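Local coordinates for protein class I phosphodiesterase PDEB1 (Leishmania major, PDB 2R8Q) that belongs to the class I phosphodiesterase family and carries an all-helical catalytic domain of the HD type with a zinc-containing metal site, at residues Gly34-Asp37 / Gly42-Leu45; Glu47-Tyr52 / Asn101-Val106. All blocks are in the same frame, centred on the assembly; numbering follows the deposited sequence.

Contact 1 lies on the surface, within the loop that joins helix 21-28 to helix 45-51, whereas contact 2 is partly buried and joins helix 45-51 to helix 102-118. The two follow one another along the chain, with centres about 12 Å apart, and helix 45-51 links them: Val48 receives both aromatic rings of contact 1, while Arg49, the next residue, carries contact 2. Leu45, which ends 42-45, also reaches helix 102-118 at Tyr103 and Val106. Their chemistry differs with depth. Contact 1 is apolar ring packing between loop segments; contact 2 lays a charged guanidinium flat on a tyrosine, one residue before a histidine that binds the zinc ion.

Contact 1 (Gly34-Asp37 / Gly42-Leu45); sequences GAYD and GFNL
Tyr36 and Phe43 pack together in the irregular loop that leads into helix 45-51 of this all-helical phosphodiesterase domain. The main contact is apolar: CD2 of Tyr36 lies 3.9 Å from CE1 of Phe43, which is also 4.2 Å from Tyr36 CB. Tyr36 CD2 comes in at the edge of the phenylalanine ring, near its plane. The Phe43 CA-CB bond does not aim at Tyr36; with CG anti to the backbone N (chi1 170°), the ring swings across and its CE1 corner reaches the tyrosine. Phe43 also meets Phe38 edge-to-face and touches Gln110 of helix 102-118.

The backbone adds a second touch, a van der Waals contact of the carbonyl oxygen Asp37 O with Phe43 CB at 3.6 Å. Polar groups are instead served locally: Asp37 OD1 is hydrogen-bonded to Thr39 OG1, and Gly42 N to Ser40 OG, both within or beside the linker. Asn44 is the N-cap of helix 45-51, its OD1 accepting from Phe46 N. The Phe43 ring lies against the backbone at this helix start, with Leu45 N 3.8 Å above one face of the ring, offset toward its rim.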
ATOM      1  N   GLY A  34     -28.530  17.910  25.039  1.00 39.81           N
ATOM      2  CA  GLY A  34     -28.602  16.679  25.801  1.00 38.53           C
ATOM      3  C   GLY A  34     -29.606  15.786  25.111  1.00 37.84           C
ATOM      4  O   GLY A  34     -30.213  14.907  25.724  1.00 38.92           O
ATOM      5  N   ALA A  35     -29.772  16.021  23.813  1.00 36.02           N
ATOM      6  CA  ALA A  35     -30.720  15.275  23.001  1.00 35.04           C
ATOM      7  C   ALA A  35     -30.244  13.885  22.609  1.00 33.35           C
ATOM      8  O   ALA A  35     -31.038  13.073  22.132  1.00 34.69           O
ATOM      9  CB  ALA A  35     -31.060  16.074  21.749  1.00 35.30           C
ATOM     10  N   TYR A  36     -28.959  13.601  22.804  1.00 31.62           N
ATOM     11  CA  TYR A  36     -28.431  12.293  22.432  1.00 29.24           C
ATOM     12  C   TYR A  36     -27.530  11.652  23.476  1.00 27.28           C
ATOM     13  O   TYR A  36     -26.853  12.337  24.242  1.00 29.36           O
ATOM     14  CB  TYR A  36     -27.635  12.385  21.126  1.00 28.92           C
ATOM     15  CG  TYR A  36     -28.340  13.103  20.001  1.00 29.03           C
ATOM     16  CD1 TYR A  36     -28.222  14.485  19.846  1.00 30.14           C
ATOM     17  CD2 TYR A  36     -29.133  12.405  19.095  1.00 29.49           C
ATOM     18  CE1 TYR A  36     -28.879  15.152  18.812  1.00 30.16           C
ATOM     19  CE2 TYR A  36     -29.793  13.061  18.059  1.00 29.45           C
ATOM     20  CZ  TYR A  36     -29.662  14.432  17.924  1.00 30.28           C
ATOM     21  OH  TYR A  36     -30.315  15.075  16.899  1.00 31.57           O
ATOM     22  N   ASP A  37     -27.531  10.324  23.492  1.00 25.22           N
ATOM     23  CA  ASP A  37     -26.678   9.554  24.387  1.00 23.61           C
ATOM     24  C   ASP A  37     -25.835   8.704  23.450  1.00 20.97           C
ATOM     25  O   ASP A  37     -26.281   7.658  22.982  1.00 20.41           O
ATOM     26  CB  ASP A  37     -27.500   8.643  25.298  1.00 24.12           C
ATOM     27  CG  ASP A  37     -26.628   7.806  26.216  1.00 25.63           C
ATOM     28  OD1 ASP A  37     -25.385   7.908  26.119  1.00 26.06           O
ATOM     29  OD2 ASP A  37     -27.182   7.045  27.035  1.00 28.63           O
ATOM     30  N   GLY A  42     -29.361   2.571  21.371  1.00 21.80           N
ATOM     31  CA  GLY A  42     -30.481   3.225  20.718  1.00 21.06           C
ATOM     32  C   GLY A  42     -30.144   4.504  19.976  1.00 20.88           C
ATOM     33  O   GLY A  42     -31.013   5.089  19.325  1.00 20.88           O
ATOM     34  N   PHE A  43     -28.896   4.955  20.079  1.00 20.31           N
ATOM     35  CA  PHE A  43     -28.478   6.164  19.382  1.00 19.08           C
ATOM     36  C   PHE A  43     -28.700   5.970  17.886  1.00 19.21           C
ATOM     37  O   PHE A  43     -28.315   4.942  17.325  1.00 19.80           O
ATOM     38  CB  PHE A  43     -26.999   6.458  19.645  1.00 19.00           C
ATOM     39  CG  PHE A  43     -26.440   7.539  18.769  1.00 20.21           C
ATOM     40  CD1 PHE A  43     -26.882   8.853  18.891  1.00 19.51           C
ATOM     41  CD2 PHE A  43     -25.493   7.238  17.795  1.00 19.36           C
ATOM     42  CE1 PHE A  43     -26.389   9.853  18.054  1.00 19.46           C
ATOM     43  CE2 PHE A  43     -24.994   8.229  16.953  1.00 18.20           C
ATOM     44  CZ  PHE A  43     -25.442   9.542  17.082  1.00 20.31           C
ATOM     45  N   ASN A  44     -29.320   6.957  17.244  1.00 18.12           N
ATOM     46  CA  ASN A  44     -29.607   6.888  15.814  1.00 18.04           C
ATOM     47  C   ASN A  44     -28.830   7.959  15.047  1.00 18.75           C
ATOM     48  O   ASN A  44     -29.199   9.135  15.053  1.00 18.62           O
ATOM     49  CB  ASN A  44     -31.115   7.065  15.588  1.00 18.54           C
ATOM     50  CG  ASN A  44     -31.510   6.945  14.129  1.00 20.51           C
ATOM     51  OD1 ASN A  44     -30.666   6.759  13.253  1.00 23.16           O
ATOM     52  ND2 ASN A  44     -32.806   7.052  13.862  1.00 22.10           N
ATOM     53  N   LEU A  45     -27.755   7.546  14.380  1.00 16.44           N
ATOM     54  CA  LEU A  45     -26.931   8.480  13.621  1.00 15.63           C
ATOM     55  C   LEU A  45     -27.693   9.159  12.485  1.00 15.76           C
ATOM     56  O   LEU A  45     -27.342  10.266  12.086  1.00 16.99           O
ATOM     57  CB  LEU A  45     -25.685   7.766  13.072  1.00 15.69           C
ATOM     58  CG  LEU A  45     -24.661   8.619  12.309  1.00 14.28           C
ATOM     59  CD1 LEU A  45     -24.128   9.745  13.193  1.00 16.66           C
ATOM     60  CD2 LEU A  45     -23.514   7.725  11.853  1.00 15.57           C
TER

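Contact 2 (Glu47-Tyr52 / Asn101-Val106); sequences EVREKY and NFYHVV. With ZN (zinc ion), chain C.
Arg49 lays its guanidinium flat on the ring of Tyr103, the two planes only 11° apart and their centres 3.8 Å from each other. The stack is offset: Arg49 CZ sits 34° off the ring normal, so the cation-pi contact is off-centre, and its nearest ring atom is Tyr103 CD1 at 3.2 Å. Arg49 NE, by contrast, lies over the centre of the Tyr103 ring, 3.3 Å above its plane. The aliphatic part of the arginine shares the same face. Arg49 CD stands 3.7 Å from the Tyr103 ring centroid, 17° off the normal, a CH-pi contact over the face, and Arg49 CG follows at 3.7 Å from Tyr103 CE2. With chi2 and chi4 extended, the bend at chi3 sets the guanidinium down on the ring, spreading NH1 toward Tyr103 CB and NH2 over the CD1-CE1 side. Stacking, cation-pi and CH-pi contacts together make up the pairing across the segments, and the positive charge would favour it. Pro55 and Met56 of helix 55-68 also pack on Tyr103.

At the start of helix 102-118, Asn101 is the N-cap, its OD1 accepting a weak, strongly bent bond from Tyr103 N. His104 turns away from Arg49 and binds the zinc ion through NE2 at 2.2 Å. His140, Asp141, Asp254 and two waters complete the two-histidine, two-aspartate site characteristic of the HD-type phosphodiesterase fold.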
ATOM      1  N   GLU A  47     -30.622  10.356  12.639  1.00 19.45           N
ATOM      2  CA  GLU A  47     -31.326  11.498  13.212  1.00 20.85           C
ATOM      3  C   GLU A  47     -30.387  12.700  13.207  1.00 21.27           C
ATOM      4  O   GLU A  47     -30.776  13.803  12.823  1.00 21.99           O
ATOM      5  CB  GLU A  47     -31.764  11.192  14.643  1.00 23.67           C
ATOM      6  CG  GLU A  47     -32.727  12.215  15.219  1.00 30.88           C
ATOM      7  CD  GLU A  47     -32.956  12.019  16.702  1.00 34.23           C
ATOM      8  OE1 GLU A  47     -33.075  10.854  17.138  1.00 35.61           O
ATOM      9  OE2 GLU A  47     -33.024  13.033  17.432  1.00 37.65           O
ATOM     10  N   VAL A  48     -29.148  12.477  13.638  1.00 20.23           N
ATOM     11  CA  VAL A  48     -28.145  13.536  13.664  1.00 19.13           C
ATOM     12  C   VAL A  48     -27.865  14.049  12.253  1.00 18.79           C
ATOM     13  O   VAL A  48     -27.747  15.253  12.033  1.00 19.99           O
ATOM     14  CB  VAL A  48     -26.815  13.034  14.280  1.00 17.46           C
ATOM     15  CG1 VAL A  48     -25.728  14.084  14.110  1.00 19.01           C
ATOM     16  CG2 VAL A  48     -27.012  12.716  15.750  1.00 19.20           C
ATOM     17  N   ARG A  49     -27.762  13.132  11.296  1.00 18.59           N
ATOM     18  CA  ARG A  49     -27.488  13.503   9.914  1.00 18.25           C
ATOM     19  C   ARG A  49     -28.596  14.346   9.299  1.00 19.73           C
ATOM     20  O   ARG A  49     -28.331  15.327   8.607  1.00 20.53           O
ATOM     21  CB  ARG A  49     -27.276  12.248   9.061  1.00 19.17           C
ATOM     22  CG  ARG A  49     -25.992  11.507   9.383  1.00 18.71           C
ATOM     23  CD  ARG A  49     -25.931  10.175   8.662  1.00 19.22           C
ATOM     24  NE  ARG A  49     -25.885  10.319   7.208  1.00 19.29           N
ATOM     25  CZ  ARG A  49     -25.815   9.292   6.367  1.00 20.69           C
ATOM     26  NH1 ARG A  49     -25.787   8.053   6.839  1.00 19.46           N
ATOM     27  NH2 ARG A  49     -25.768   9.497   5.057  1.00 21.92           N
ATOM     28  N   GLU A  50     -29.839  13.967   9.570  1.00 21.22           N
ATOM     29  CA  GLU A  50     -30.981  14.680   9.019  1.00 23.41           C
ATOM     30  C   GLU A  50     -31.189  16.071   9.607  1.00 23.25           C
ATOM     31  O   GLU A  50     -31.583  16.993   8.895  1.00 22.22           O
ATOM     32  CB  GLU A  50     -32.253  13.851   9.221  1.00 25.27           C
ATOM     33  CG  GLU A  50     -33.508  14.494   8.654  1.00 34.02           C
ATOM     34  CD  GLU A  50     -34.751  13.654   8.882  1.00 36.91           C
ATOM     35  OE1 GLU A  50     -35.093  13.404  10.060  1.00 39.22           O
ATOM     36  OE2 GLU A  50     -35.385  13.248   7.883  1.00 40.00           O
ATOM     37  N   LYS A  51     -30.900  16.231  10.894  1.00 23.13           N
ATOM     38  CA  LYS A  51     -31.130  17.507  11.561  1.00 23.69           C
ATOM     39  C   LYS A  51     -30.059  18.593  11.485  1.00 23.51           C
ATOM     40  O   LYS A  51     -30.395  19.779  11.445  1.00 23.02           O
ATOM     41  CB  LYS A  51     -31.502  17.241  13.021  1.00 25.56           C
ATOM     42  CG  LYS A  51     -32.747  16.367  13.147  1.00 28.95           C
ATOM     43  CD  LYS A  51     -33.146  16.125  14.590  1.00 31.77           C
ATOM     44  CE  LYS A  51     -34.392  15.252  14.663  1.00 33.50           C
ATOM     45  NZ  LYS A  51     -34.862  15.053  16.064  1.00 34.92           N
ATOM     46  N   TYR A  52     -28.785  18.217  11.456  1.00 21.33           N
ATOM     47  CA  TYR A  52     -27.727  19.222  11.402  1.00 20.04           C
ATOM     48  C   TYR A  52     -27.363  19.690   9.996  1.00 20.69           C
ATOM     49  O   TYR A  52     -27.169  18.883   9.087  1.00 21.46           O
ATOM     50  CB  TYR A  52     -26.477  18.716  12.136  1.00 19.43           C
ATOM     51  CG  TYR A  52     -26.667  18.666  13.638  1.00 18.09           C
ATOM     52  CD1 TYR A  52     -27.319  17.593  14.246  1.00 19.10           C
ATOM     53  CD2 TYR A  52     -26.267  19.736  14.443  1.00 20.97           C
ATOM     54  CE1 TYR A  52     -27.573  17.586  15.621  1.00 21.25           C
ATOM     55  CE2 TYR A  52     -26.519  19.741  15.813  1.00 20.60           C
ATOM     56  CZ  TYR A  52     -27.172  18.667  16.396  1.00 20.60           C
ATOM     57  OH  TYR A  52     -27.444  18.685  17.746  1.00 23.83           O
ATOM     58  N   ASN A 101     -18.985   5.409   3.495  1.00 15.53           N
ATOM     59  CA  ASN A 101     -18.588   6.794   3.690  1.00 13.96           C
ATOM     60  C   ASN A 101     -18.261   7.001   5.170  1.00 15.37           C
ATOM     61  O   ASN A 101     -18.305   6.059   5.962  1.00 14.90           O
ATOM     62  CB  ASN A 101     -19.719   7.722   3.241  1.00 15.16           C
ATOM     63  CG  ASN A 101     -21.052   7.349   3.856  1.00 14.95           C
ATOM     64  OD1 ASN A 101     -21.169   7.237   5.074  1.00 15.13           O
ATOM     65  ND2 ASN A 101     -22.068   7.158   3.017  1.00 16.32           N
ATOM     66  N   PHE A 102     -17.932   8.234   5.546  1.00 14.49           N
ATOM     67  CA  PHE A 102     -17.568   8.532   6.924  1.00 14.77           C
ATOM     68  C   PHE A 102     -18.624   8.098   7.946  1.00 12.85           C
ATOM     69  O   PHE A 102     -18.284   7.661   9.042  1.00 13.39           O
ATOM     70  CB  PHE A 102     -17.273  10.032   7.059  1.00 14.39           C
ATOM     71  CG  PHE A 102     -16.752  10.446   8.411  1.00 13.84           C
ATOM     72  CD1 PHE A 102     -15.581   9.893   8.928  1.00 14.42           C
ATOM     73  CD2 PHE A 102     -17.418  11.420   9.151  1.00 15.79           C
ATOM     74  CE1 PHE A 102     -15.076  10.307  10.161  1.00 14.95           C
ATOM     75  CE2 PHE A 102     -16.925  11.844  10.388  1.00 15.18           C
ATOM     76  CZ  PHE A 102     -15.753  11.289  10.895  1.00 13.95           C
ATOM     77  N   TYR A 103     -19.902   8.202   7.599  1.00 13.06           N
ATOM     78  CA  TYR A 103     -20.951   7.814   8.539  1.00 13.76           C
ATOM     79  C   TYR A 103     -20.898   6.344   8.937  1.00 14.05           C
ATOM     80  O   TYR A 103     -21.258   5.992  10.061  1.00 14.97           O
ATOM     81  CB  TYR A 103     -22.326   8.153   7.968  1.00 14.09           C
ATOM     82  CG  TYR A 103     -22.465   9.613   7.612  1.00 14.72           C
ATOM     83  CD1 TYR A 103     -22.684  10.009   6.293  1.00 15.66           C
ATOM     84  CD2 TYR A 103     -22.357  10.604   8.590  1.00 15.58           C
ATOM     85  CE1 TYR A 103     -22.798  11.355   5.955  1.00 16.37           C
ATOM     86  CE2 TYR A 103     -22.465  11.955   8.260  1.00 17.12           C
ATOM     87  CZ  TYR A 103     -22.685  12.323   6.943  1.00 17.06           C
ATOM     88  OH  TYR A 103     -22.793  13.652   6.596  1.00 19.83           O
ATOM     89  N   HIS A 104     -20.457   5.483   8.025  1.00 13.23           N
ATOM     90  CA  HIS A 104     -20.354   4.064   8.346  1.00 12.67           C
ATOM     91  C   HIS A 104     -19.312   3.820   9.431  1.00 13.55           C
ATOM     92  O   HIS A 104     -19.548   3.037  10.348  1.00 14.12           O
ATOM     93  CB  HIS A 104     -19.976   3.244   7.103  1.00 12.44           C
ATOM     94  CG  HIS A 104     -19.488   1.860   7.415  1.00 12.35           C
ATOM     95  ND1 HIS A 104     -20.292   0.892   7.984  1.00 12.77           N
ATOM     96  CD2 HIS A 104     -18.285   1.273   7.211  1.00 13.41           C
ATOM     97  CE1 HIS A 104     -19.605  -0.231   8.109  1.00 13.15           C
ATOM     98  NE2 HIS A 104     -18.384  -0.026   7.647  1.00 14.70           N
ATOM     99  N   VAL A 105     -18.157   4.480   9.343  1.00 12.95           N
ATOM    100  CA  VAL A 105     -17.134   4.237  10.359  1.00 13.41           C
ATOM    101  C   VAL A 105     -17.476   4.907  11.686  1.00 13.02           C
ATOM    102  O   VAL A 105     -17.098   4.414  12.744  1.00 14.11           O
ATOM    103  CB  VAL A 105     -15.706   4.636   9.877  1.00 13.32           C
ATOM    104  CG1 VAL A 105     -15.359   3.840   8.618  1.00 14.02           C
ATOM    105  CG2 VAL A 105     -15.605   6.132   9.612  1.00 13.74           C
ATOM    106  N   VAL A 106     -18.210   6.015  11.633  1.00 14.00           N
ATOM    107  CA  VAL A 106     -18.639   6.681  12.856  1.00 14.23           C
ATOM    108  C   VAL A 106     -19.601   5.699  13.532  1.00 13.83           C
ATOM    109  O   VAL A 106     -19.553   5.489  14.747  1.00 13.74           O
ATOM    110  CB  VAL A 106     -19.370   8.009  12.540  1.00 13.84           C
ATOM    111  CG1 VAL A 106     -20.104   8.524  13.780  1.00 16.43           C
ATOM    112  CG2 VAL A 106     -18.356   9.041  12.055  1.00 15.16           C
TER
HETATM  113 ZN    ZN C   1     -16.784  -1.486   7.275  1.00 16.99          ZN
HETATM  114  O   HOH W   1     -15.623  -3.165   6.579  1.00 17.59           O
HETATM  115  O   HOH W   2     -18.144  -2.469   5.717  1.00 18.68           O